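Local coordinates for protein GTPase HflX (PDB 2QTF) that hydrolyses GTP, for which it is specific, and associates with the large (50S) ribosomal subunit, perhaps during protein synthesis or ribosome biogenesis, at residues 181-192 against 255-266; 292-303 against 324-335. One frame throughout, in Å; residues are numbered along the deposited sequence.

Interaction 1: residues 181-192 against 255-266. With SO4 (sulfate ion), chain F; ACT (acetate ion), chain H.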
loop_
_atom_site.group_PDB
_atom_site.type_symbol
_atom_site.label_atom_id
_atom_site.label_comp_id
_atom_site.label_asym_id
_atom_site.label_seq_id
_atom_site.Cartn_x
_atom_site.Cartn_y
_atom_site.Cartn_z
ATOM N N SER A 181 15.341 7.469 11.127
ATOM C CA SER A 181 14.481 6.972 10.084
ATOM C C SER A 181 13.055 7.484 10.289
ATOM O O SER A 181 12.539 7.498 11.386
ATOM C CB SER A 181 14.519 5.439 9.977
ATOM O OG SER A 181 14.075 5.027 11.229
ATOM N N ILE A 182 12.457 7.996 9.211
ATOM C CA ILE A 182 11.141 8.589 9.316
ATOM C C ILE A 182 10.272 7.804 8.341
ATOM O O ILE A 182 10.525 7.802 7.156
ATOM C CB ILE A 182 11.175 10.066 8.995
ATOM C CG1 ILE A 182 12.098 10.760 10.048
ATOM C CG2 ILE A 182 9.753 10.696 9.108
ATOM C CD1 ILE A 182 12.034 12.309 9.999
ATOM N N GLY A 183 9.297 7.094 8.890
ATOM C CA GLY A 183 8.389 6.283 8.074
ATOM C C GLY A 183 7.141 7.093 7.663
ATOM O O GLY A 183 6.569 7.837 8.446
ATOM N N ILE A 184 6.721 6.947 6.409
ATOM C CA ILE A 184 5.522 7.608 5.919
ATOM C C ILE A 184 4.409 6.576 5.935
ATOM O O ILE A 184 4.505 5.510 5.213
ATOM C CB ILE A 184 5.768 8.062 4.451
ATOM C CG1 ILE A 184 6.868 9.194 4.492
ATOM C CG2 ILE A 184 4.440 8.730 3.776
ATOM C CD1 ILE A 184 7.488 9.553 3.132
ATOM N N VAL A 185 3.329 6.907 6.658
ATOM C CA VAL A 185 2.147 6.051 6.764
ATOM C C VAL A 185 0.885 6.820 6.409
ATOM O O VAL A 185 0.892 8.066 6.263
ATOM C CB VAL A 185 1.992 5.479 8.196
ATOM C CG1 VAL A 185 3.219 4.609 8.480
ATOM C CG2 VAL A 185 1.905 6.680 9.238
ATOM N N GLY A 186 -0.194 6.068 6.219
ATOM C CA GLY A 186 -1.463 6.684 5.854
ATOM C C GLY A 186 -2.273 5.792 4.926
ATOM O O GLY A 186 -1.710 4.888 4.279
ATOM N N TYR A 187 -3.548 6.143 4.710
ATOM C CA TYR A 187 -4.339 5.350 3.792
ATOM C C TYR A 187 -3.904 5.436 2.347
ATOM O O TYR A 187 -3.377 6.441 1.896
ATOM C CB TYR A 187 -5.791 5.837 3.832
ATOM C CG TYR A 187 -6.493 5.043 4.901
ATOM C CD1 TYR A 187 -6.563 5.535 6.229
ATOM C CD2 TYR A 187 -7.013 3.762 4.589
ATOM C CE1 TYR A 187 -7.214 4.775 7.270
ATOM C CE2 TYR A 187 -7.587 2.956 5.632
ATOM C CZ TYR A 187 -7.738 3.507 6.896
ATOM O OH TYR A 187 -8.333 2.743 7.815
ATOM N N THR A 188 -4.243 4.399 1.591
ATOM C CA THR A 188 -4.149 4.423 0.182
ATOM C C THR A 188 -4.773 5.707 -0.386
ATOM O O THR A 188 -5.834 6.170 0.042
ATOM C CB THR A 188 -4.960 3.185 -0.373
ATOM O OG1 THR A 188 -4.377 2.048 0.221
ATOM C CG2 THR A 188 -4.878 3.080 -1.854
ATOM N N ASN A 189 -4.088 6.259 -1.368
ATOM C CA ASN A 189 -4.558 7.420 -2.086
ATOM C C ASN A 189 -4.569 8.708 -1.229
ATOM O O ASN A 189 -5.275 9.677 -1.517
ATOM C CB ASN A 189 -5.952 7.130 -2.648
ATOM C CG ASN A 189 -6.176 7.796 -3.895
ATOM O OD1 ASN A 189 -5.228 8.128 -4.619
ATOM N ND2 ASN A 189 -7.443 8.062 -4.190
ATOM N N SER A 190 -3.758 8.714 -0.185
ATOM C CA SER A 190 -3.672 9.982 0.628
ATOM C C SER A 190 -2.510 10.867 0.053
ATOM O O SER A 190 -2.336 12.039 0.416
ATOM C CB SER A 190 -3.442 9.599 2.070
ATOM O OG SER A 190 -2.194 8.868 2.159
ATOM N N GLY A 191 -1.746 10.298 -0.869
ATOM C CA GLY A 191 -0.559 11.026 -1.443
ATOM C C GLY A 191 0.776 10.619 -0.840
ATOM O O GLY A 191 1.798 11.337 -0.986
ATOM N N LYS A 192 0.843 9.434 -0.257
ATOM C CA LYS A 192 2.137 9.003 0.299
ATOM C C LYS A 192 3.304 8.862 -0.708
ATOM O O LYS A 192 4.409 9.224 -0.372
ATOM C CB LYS A 192 2.022 7.606 0.989
ATOM C CG LYS A 192 1.155 7.595 2.277
ATOM C CD LYS A 192 1.174 6.136 2.911
ATOM C CE LYS A 192 0.851 5.037 1.894
ATOM N NZ LYS A 192 -0.534 5.014 1.328
ATOM N N ALA A 255 6.464 -0.635 10.750
ATOM C CA ALA A 255 6.528 0.822 10.924
ATOM C C ALA A 255 7.128 1.130 12.303
ATOM O O ALA A 255 7.638 2.193 12.539
ATOM C CB ALA A 255 5.171 1.402 10.865
ATOM N N LYS A 256 7.032 0.192 13.244
ATOM C CA LYS A 256 7.612 0.500 14.546
ATOM C C LYS A 256 9.157 0.495 14.539
ATOM O O LYS A 256 9.809 0.873 15.521
ATOM C CB LYS A 256 6.926 -0.387 15.617
ATOM C CG LYS A 256 7.320 -1.798 15.543
ATOM C CD LYS A 256 6.511 -2.559 16.647
ATOM C CE LYS A 256 5.321 -3.260 16.089
ATOM N NZ LYS A 256 5.073 -4.555 16.835
ATOM N N TYR A 257 9.791 0.187 13.425
ATOM C CA TYR A 257 11.250 0.259 13.360
ATOM C C TYR A 257 11.795 1.710 13.140
ATOM O O TYR A 257 13.009 1.974 13.290
ATOM C CB TYR A 257 11.801 -0.516 12.133
ATOM C CG TYR A 257 11.567 -2.023 12.109
ATOM C CD1 TYR A 257 11.226 -2.709 13.254
ATOM C CD2 TYR A 257 11.668 -2.732 10.904
ATOM C CE1 TYR A 257 11.006 -4.105 13.214
ATOM C CE2 TYR A 257 11.466 -4.111 10.830
ATOM C CZ TYR A 257 11.139 -4.802 11.978
ATOM O OH TYR A 257 10.953 -6.187 11.920
ATOM N N SER A 258 10.916 2.596 12.689
ATOM C CA SER A 258 11.290 3.948 12.320
ATOM C C SER A 258 11.303 4.784 13.625
ATOM O O SER A 258 10.559 4.484 14.576
ATOM C CB SER A 258 10.311 4.475 11.220
ATOM O OG SER A 258 10.603 3.755 10.000
ATOM N N ASP A 259 12.137 5.821 13.699
ATOM C CA ASP A 259 12.259 6.686 14.893
ATOM C C ASP A 259 11.087 7.612 15.027
ATOM O O ASP A 259 10.670 8.049 16.128
ATOM C CB ASP A 259 13.572 7.521 14.717
ATOM C CG ASP A 259 14.731 6.644 14.768
ATOM O OD1 ASP A 259 14.756 5.805 15.658
ATOM O OD2 ASP A 259 15.576 6.657 13.897
ATOM N N ALA A 260 10.496 7.963 13.888
ATOM C CA ALA A 260 9.273 8.818 13.873
ATOM C C ALA A 260 8.442 8.507 12.634
ATOM O O ALA A 260 8.941 7.813 11.774
ATOM C CB ALA A 260 9.686 10.370 13.817
ATOM N N LEU A 261 7.241 9.084 12.523
ATOM C CA LEU A 261 6.391 8.805 11.340
ATOM C C LEU A 261 5.814 10.101 10.862
ATOM O O LEU A 261 5.560 11.074 11.670
ATOM C CB LEU A 261 5.180 7.922 11.759
ATOM C CG LEU A 261 5.462 6.528 12.312
ATOM C CD1 LEU A 261 4.134 5.844 12.818
ATOM C CD2 LEU A 261 6.282 5.655 11.383
ATOM N N ILE A 262 5.542 10.107 9.583
ATOM C CA ILE A 262 4.734 11.162 8.980
ATOM C C ILE A 262 3.438 10.482 8.610
ATOM O O ILE A 262 3.475 9.555 7.822
ATOM C CB ILE A 262 5.389 11.715 7.682
ATOM C CG1 ILE A 262 6.758 12.428 8.056
ATOM C CG2 ILE A 262 4.359 12.560 6.822
ATOM C CD1 ILE A 262 7.686 12.826 6.785
ATOM N N LEU A 263 2.305 10.998 9.145
ATOM C CA LEU A 263 0.977 10.506 8.817
ATOM C C LEU A 263 0.308 11.408 7.853
ATOM O O LEU A 263 0.087 12.611 8.094
ATOM C CB LEU A 263 0.072 10.399 10.060
ATOM C CG LEU A 263 -1.388 10.008 9.835
ATOM C CD1 LEU A 263 -1.517 8.529 9.374
ATOM C CD2 LEU A 263 -2.144 10.151 11.258
ATOM N N VAL A 264 -0.010 10.823 6.733
ATOM C CA VAL A 264 -0.524 11.582 5.599
ATOM C C VAL A 264 -2.040 11.447 5.570
ATOM O O VAL A 264 -2.570 10.314 5.681
ATOM C CB VAL A 264 0.084 11.147 4.217
ATOM C CG1 VAL A 264 -0.276 12.099 3.110
ATOM C CG2 VAL A 264 1.650 11.005 4.228
ATOM N N ILE A 265 -2.736 12.564 5.430
ATOM C CA ILE A 265 -4.263 12.604 5.529
ATOM C C ILE A 265 -4.780 13.372 4.359
ATOM O O ILE A 265 -4.284 14.503 4.086
ATOM C CB ILE A 265 -4.765 13.284 6.843
ATOM C CG1 ILE A 265 -4.112 12.590 8.048
ATOM C CG2 ILE A 265 -6.326 13.159 6.942
ATOM C CD1 ILE A 265 -4.679 11.043 8.297
ATOM N N ASP A 266 -5.696 12.752 3.599
ATOM C CA ASP A 266 -6.360 13.459 2.517
ATOM C C ASP A 266 -7.225 14.664 2.980
ATOM O O ASP A 266 -8.340 14.446 3.443
ATOM C CB ASP A 266 -7.148 12.455 1.663
ATOM C CG ASP A 266 -7.715 13.062 0.397
ATOM O OD1 ASP A 266 -7.770 14.332 0.247
ATOM O OD2 ASP A 266 -8.117 12.260 -0.430
HETATM S S SO4 F . -0.751 6.775 -1.934
HETATM O O1 SO4 F . 0.651 6.561 -2.236
HETATM O O2 SO4 F . -1.260 7.998 -2.522
HETATM O O3 SO4 F . -1.039 7.149 -0.557
HETATM O O4 SO4 F . -1.581 5.636 -2.395
HETATM C C ACT H . -0.478 1.642 -0.267
HETATM O O ACT H . 0.702 1.421 0.265
HETATM O OXT ACT H . -1.366 2.370 0.332
HETATM C CH3 ACT H . -0.802 0.971 -1.608
HETATM O O HOH W 1 15.943 3.369 13.189
HETATM O O HOH W 2 -4.450 8.533 6.116
HETATM O O HOH W 3 -7.790 9.715 -0.355
#
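Gly183 pairs with Leu261 in the middle of a parallel ladder between strands 181-185 and 260-266. Backbone bonds run alternately each way. Gly183 N gives to Ala260 O, Ile262 N to Gly183 O (2.7 Å), Val185 N to Ile262 O and Val264 N to Val185 O. At the start of the ladder Ser181 O accepts from both Ala260 N and Asp259 N. Asp259 returns a bond through its carboxylate: OD2 takes Ser181 N at 2.9 Å on its anti side.

Apolar contacts lie on both faces. On one, Ile182 CG2 meets Ile262 CG1 and Ile184 CG2 meets Val264 CG2, each at 3.6 Å. In Ile184 CG1 lies beside the backbone N (chi1 -67°), which leaves CG2 anti to that N and against Val264. On the other face the side chains of Val185 and Leu263 cross at about a right angle, CG2 against CD1.

Residues 186-193 are inferred to bind GTP. They form the loop between strand 181-185 and helix 192-200 and the first turn of that helix, and their sequence fits the P-loop (Walker A motif) of a GTPase. A sulfate sits in the loop, where a nucleotide phosphate would be expected. Asn189 N reaches its O4 at 2.8 Å, Gly191 N its O2 and Lys192 N its O3. Thr193 OG1 also binds the ion.

Lys192 bends at chi3 and chi4 (-50° and -66°), which folds NZ back over the loop. NZ bonds sulfate O3 at 2.9 Å, an acetate oxygen and Gly186 O. A methionine in place of Lys192 would probably leave sulfate O3 without its charged partner and Gly186 O without this bond. Ser190 OG gives a bond to Tyr187 O in the carbonyl plane.

Water links the loop to strand 260-266. One bridges Tyr187 N and Val264 O; another joins Asn189 O to Asp266 OD2.

Interaction 2: residues 292-303 against 324-335; sequences GKPILVTLNKID and YSPIFDVIPISA
This contact is a parallel pairing of strands 295-300 and 327-332, with 327-332 at the edge of the sheet of the G domain. Val297 N gives to Asp329 O at 2.9 Å, and Ile331 N to Val297 O. The ladder runs on through Leu299 N to Ile331 O and Ile333 N to Leu299 O.

At the start, Tyr324 reaches across with CG anti to its backbone N (chi1 -179°). Its OH gives a 2.6 Å bond to a lone pair of Lys293 O. Ile295 CD1 lies over one face of the ring, 3.7 Å from its centroid. Val297 and Val330 lie side by side, CB to CG2 at 4.0 Å. The sheet face bearing Val330 and Ile327 packs on helix 309-323; Ile331 and Phe328 touch helix 341-355.

At the far end Asn300 OD1 accepts Ala335 N at 3.0 Å in the carbonyl plane, nearly straight at 168°. Its ND2 binds Ser190 O of the P-loop. Ser334 OG gives to Asp303 OD1 at 2.7 Å, from above the carboxylate plane. Residues 300-303 and 334-336 are inferred to bind GTP, and their sequences, NKID and SAL, fit the guanine-recognition motifs G4 (NKxD) and G5 (SAx) of GTPases.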
loop_
_atom_site.group_PDB
_atom_site.type_symbol
_atom_site.label_atom_id
_atom_site.label_comp_id
_atom_site.label_asym_id
_atom_site.label_seq_id
_atom_site.Cartn_x
_atom_site.Cartn_y
_atom_site.Cartn_z
ATOM N N GLY A 292 4.799 6.151 21.695
ATOM C CA GLY A 292 5.922 7.046 22.042
ATOM C C GLY A 292 6.782 7.567 20.863
ATOM O O GLY A 292 7.878 8.159 21.100
ATOM N N LYS A 293 6.360 7.312 19.601
ATOM C CA LYS A 293 7.126 7.820 18.405
ATOM C C LYS A 293 6.566 9.192 18.063
ATOM O O LYS A 293 5.345 9.318 17.913
ATOM C CB LYS A 293 6.953 6.915 17.186
ATOM C CG LYS A 293 7.692 5.647 17.381
ATOM C CD LYS A 293 7.790 4.766 16.137
ATOM C CE LYS A 293 8.508 3.433 16.522
ATOM N NZ LYS A 293 9.925 3.604 17.004
ATOM N N PRO A 294 7.447 10.200 17.832
ATOM C CA PRO A 294 6.845 11.438 17.338
ATOM C C PRO A 294 6.132 11.259 16.007
ATOM O O PRO A 294 6.677 10.575 15.114
ATOM C CB PRO A 294 8.047 12.392 17.156
ATOM C CG PRO A 294 9.182 11.757 18.018
ATOM C CD PRO A 294 8.925 10.279 17.986
ATOM N N ILE A 295 4.945 11.876 15.861
ATOM C CA ILE A 295 4.226 11.789 14.571
ATOM C C ILE A 295 3.973 13.170 13.998
ATOM O O ILE A 295 3.389 14.034 14.699
ATOM C CB ILE A 295 2.868 11.004 14.747
ATOM C CG1 ILE A 295 3.201 9.506 15.117
ATOM C CG2 ILE A 295 2.074 11.052 13.385
ATOM C CD1 ILE A 295 1.870 8.624 15.164
ATOM N N LEU A 296 4.454 13.435 12.776
ATOM C CA LEU A 296 4.180 14.672 12.093
ATOM C C LEU A 296 3.003 14.384 11.181
ATOM O O LEU A 296 3.116 13.548 10.275
ATOM C CB LEU A 296 5.395 15.021 11.205
ATOM C CG LEU A 296 5.260 16.232 10.244
ATOM C CD1 LEU A 296 4.827 17.540 10.964
ATOM C CD2 LEU A 296 6.646 16.509 9.424
ATOM N N VAL A 297 1.895 15.082 11.321
ATOM C CA VAL A 297 0.724 14.787 10.518
ATOM C C VAL A 297 0.755 15.766 9.375
ATOM O O VAL A 297 0.913 17.001 9.586
ATOM C CB VAL A 297 -0.671 14.944 11.328
ATOM C CG1 VAL A 297 -1.828 14.642 10.383
ATOM C CG2 VAL A 297 -0.670 14.090 12.618
ATOM N N THR A 298 0.629 15.256 8.139
ATOM C CA THR A 298 0.576 16.180 7.045
ATOM C C THR A 298 -0.797 16.076 6.371
ATOM O O THR A 298 -1.121 15.062 5.766
ATOM C CB THR A 298 1.698 15.962 5.981
ATOM O OG1 THR A 298 1.543 14.676 5.388
ATOM C CG2 THR A 298 3.097 16.065 6.583
ATOM N N LEU A 299 -1.544 17.154 6.455
ATOM C CA LEU A 299 -2.791 17.295 5.750
ATOM C C LEU A 299 -2.531 17.683 4.299
ATOM O O LEU A 299 -2.142 18.807 3.995
ATOM C CB LEU A 299 -3.652 18.359 6.518
ATOM C CG LEU A 299 -5.069 18.580 6.110
ATOM C CD1 LEU A 299 -5.788 17.105 6.121
ATOM C CD2 LEU A 299 -5.692 19.579 7.127
ATOM N N ASN A 300 -2.676 16.697 3.413
ATOM C CA ASN A 300 -2.221 16.768 2.052
ATOM C C ASN A 300 -3.367 17.071 1.065
ATOM O O ASN A 300 -4.538 17.061 1.487
ATOM C CB ASN A 300 -1.574 15.411 1.685
ATOM C CG ASN A 300 -0.774 15.467 0.379
ATOM O OD1 ASN A 300 -0.160 16.477 0.006
ATOM N ND2 ASN A 300 -0.810 14.384 -0.360
ATOM N N LYS A 301 -2.981 17.398 -0.177
ATOM C CA LYS A 301 -3.851 17.663 -1.346
ATOM C C LYS A 301 -4.651 18.929 -1.125
ATOM O O LYS A 301 -5.771 19.064 -1.672
ATOM C CB LYS A 301 -4.812 16.478 -1.572
ATOM C CG LYS A 301 -4.134 15.178 -1.768
ATOM C CD LYS A 301 -5.181 14.149 -2.321
ATOM C CE LYS A 301 -4.521 12.827 -2.452
ATOM N NZ LYS A 301 -5.367 11.821 -3.229
ATOM N N ILE A 302 -4.089 19.875 -0.354
ATOM C CA ILE A 302 -4.808 21.069 0.044
ATOM C C ILE A 302 -5.156 21.975 -1.159
ATOM O O ILE A 302 -6.014 22.878 -1.017
ATOM C CB ILE A 302 -4.032 21.951 1.057
ATOM C CG1 ILE A 302 -2.730 22.617 0.373
ATOM C CG2 ILE A 302 -3.886 21.180 2.443
ATOM C CD1 ILE A 302 -1.915 23.563 1.345
ATOM N N ASP A 303 -4.496 21.756 -2.292
ATOM C CA ASP A 303 -4.844 22.489 -3.503
ATOM C C ASP A 303 -6.272 22.174 -4.000
ATOM O O ASP A 303 -6.925 23.044 -4.623
ATOM C CB ASP A 303 -3.819 22.223 -4.627
ATOM C CG ASP A 303 -3.656 20.741 -4.958
ATOM O OD1 ASP A 303 -3.192 19.908 -4.084
ATOM O OD2 ASP A 303 -3.934 20.424 -6.144
ATOM N N TYR A 324 -3.492 10.740 20.272
ATOM C CA TYR A 324 -2.135 10.219 20.356
ATOM C C TYR A 324 -1.187 11.283 20.972
ATOM O O TYR A 324 -1.316 12.496 20.699
ATOM C CB TYR A 324 -1.669 9.789 18.923
ATOM C CG TYR A 324 -0.282 9.207 18.846
ATOM C CD1 TYR A 324 -0.068 7.804 18.947
ATOM C CD2 TYR A 324 0.828 10.036 18.653
ATOM C CE1 TYR A 324 1.236 7.276 18.899
ATOM C CE2 TYR A 324 2.100 9.529 18.618
ATOM C CZ TYR A 324 2.300 8.156 18.735
ATOM O OH TYR A 324 3.564 7.653 18.677
ATOM N N SER A 325 -0.184 10.794 21.665
ATOM C CA SER A 325 0.927 11.581 22.078
ATOM C C SER A 325 2.194 10.784 21.870
ATOM O O SER A 325 2.224 9.626 22.222
ATOM C CB SER A 325 0.756 11.885 23.599
ATOM O OG SER A 325 1.675 12.864 23.971
ATOM N N PRO A 326 3.310 11.423 21.385
ATOM C CA PRO A 326 3.481 12.827 21.033
ATOM C C PRO A 326 3.222 13.106 19.528
ATOM O O PRO A 326 3.832 12.489 18.645
ATOM C CB PRO A 326 4.938 13.074 21.363
ATOM C CG PRO A 326 5.630 11.811 21.053
ATOM C CD PRO A 326 4.573 10.695 21.298
ATOM N N ILE A 327 2.362 14.046 19.292
ATOM C CA ILE A 327 2.190 14.638 17.987
ATOM C C ILE A 327 3.326 15.722 17.884
ATOM O O ILE A 327 3.369 16.695 18.678
ATOM C CB ILE A 327 0.805 15.266 17.868
ATOM C CG1 ILE A 327 -0.283 14.188 17.843
ATOM C CG2 ILE A 327 0.585 16.027 16.528
ATOM C CD1 ILE A 327 -0.339 13.188 16.577
ATOM N N PHE A 328 4.181 15.569 16.898
ATOM C CA PHE A 328 5.236 16.592 16.602
ATOM C C PHE A 328 4.642 17.872 16.070
ATOM O O PHE A 328 4.896 18.966 16.555
ATOM C CB PHE A 328 6.259 16.007 15.655
ATOM C CG PHE A 328 7.400 16.914 15.433
ATOM C CD1 PHE A 328 8.374 17.061 16.435
ATOM C CD2 PHE A 328 7.491 17.681 14.248
ATOM C CE1 PHE A 328 9.424 17.958 16.261
ATOM C CE2 PHE A 328 8.565 18.595 14.054
ATOM C CZ PHE A 328 9.497 18.740 15.078
ATOM N N ASP A 329 3.822 17.764 15.035
ATOM C CA ASP A 329 3.136 18.907 14.519
ATOM C C ASP A 329 2.138 18.452 13.510
ATOM O O ASP A 329 2.122 17.271 13.160
ATOM C CB ASP A 329 4.145 19.824 13.782
ATOM C CG ASP A 329 3.719 21.313 13.861
ATOM O OD1 ASP A 329 2.515 21.556 14.135
ATOM O OD2 ASP A 329 4.583 22.192 13.685
ATOM N N VAL A 330 1.304 19.379 13.061
ATOM C CA VAL A 330 0.271 19.162 12.050
ATOM C C VAL A 330 0.417 20.276 11.021
ATOM O O VAL A 330 0.265 21.462 11.413
ATOM C CB VAL A 330 -1.191 19.168 12.697
ATOM C CG1 VAL A 330 -2.200 18.858 11.647
ATOM C CG2 VAL A 330 -1.352 18.050 13.752
ATOM N N ILE A 331 0.765 19.947 9.756
ATOM C CA ILE A 331 0.950 20.965 8.686
ATOM C C ILE A 331 0.105 20.664 7.448
ATOM O O ILE A 331 -0.112 19.530 7.116
ATOM C CB ILE A 331 2.450 21.173 8.332
ATOM C CG1 ILE A 331 3.050 19.842 7.828
ATOM C CG2 ILE A 331 3.174 21.502 9.710
ATOM C CD1 ILE A 331 4.558 19.844 7.392
ATOM N N PRO A 332 -0.340 21.699 6.756
ATOM C CA PRO A 332 -0.980 21.499 5.467
ATOM C C PRO A 332 0.027 21.587 4.372
ATOM O O PRO A 332 0.899 22.535 4.382
ATOM C CB PRO A 332 -1.924 22.722 5.372
ATOM C CG PRO A 332 -1.094 23.860 6.176
ATOM C CD PRO A 332 -0.313 23.125 7.212
ATOM N N ILE A 333 -0.062 20.681 3.418
ATOM C CA ILE A 333 0.826 20.755 2.273
ATOM C C ILE A 333 0.071 20.373 1.026
ATOM O O ILE A 333 -1.043 19.793 1.097
ATOM C CB ILE A 333 2.008 19.705 2.377
ATOM C CG1 ILE A 333 1.398 18.262 2.428
ATOM C CG2 ILE A 333 2.897 20.047 3.610
ATOM C CD1 ILE A 333 2.487 17.105 2.366
ATOM N N SER A 334 0.678 20.608 -0.126
ATOM C CA SER A 334 0.230 19.947 -1.363
ATOM C C SER A 334 1.464 19.338 -2.013
ATOM O O SER A 334 2.311 20.062 -2.546
ATOM C CB SER A 334 -0.479 20.861 -2.318
ATOM O OG SER A 334 -0.584 20.103 -3.524
ATOM N N ALA A 335 1.633 18.036 -1.877
ATOM C CA ALA A 335 2.810 17.355 -2.461
ATOM C C ALA A 335 2.788 17.495 -3.960
ATOM O O ALA A 335 3.844 17.685 -4.511
ATOM C CB ALA A 335 2.926 15.864 -2.035
HETATM O O HOH W 4 2.415 7.041 22.312
HETATM O O HOH W 5 -0.997 16.847 -3.255
#

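In the fold
Interaction 1 and interaction 2 lie in series along the chain and belong to one mixed sheet in the G domain. Their centres are about 9 Å apart. Strands 260-266 and 295-300 are direct neighbours, so the order across this part of the sheet is 181-185, 260-266, 295-300, 327-332, all parallel. Helix 271-288 connects the two middle strands. Leu263 O and Thr298 N, 2.7 Å apart, probably share a hydrogen bond, as do Asn189 O and Lys301 NZ. Because these strands run parallel, the loops after 181-185, 295-300 and 327-332 lie at the same end of the sheet. There the P-loop and the presumed guanine-binding residues come together, consistent with a single GTP site.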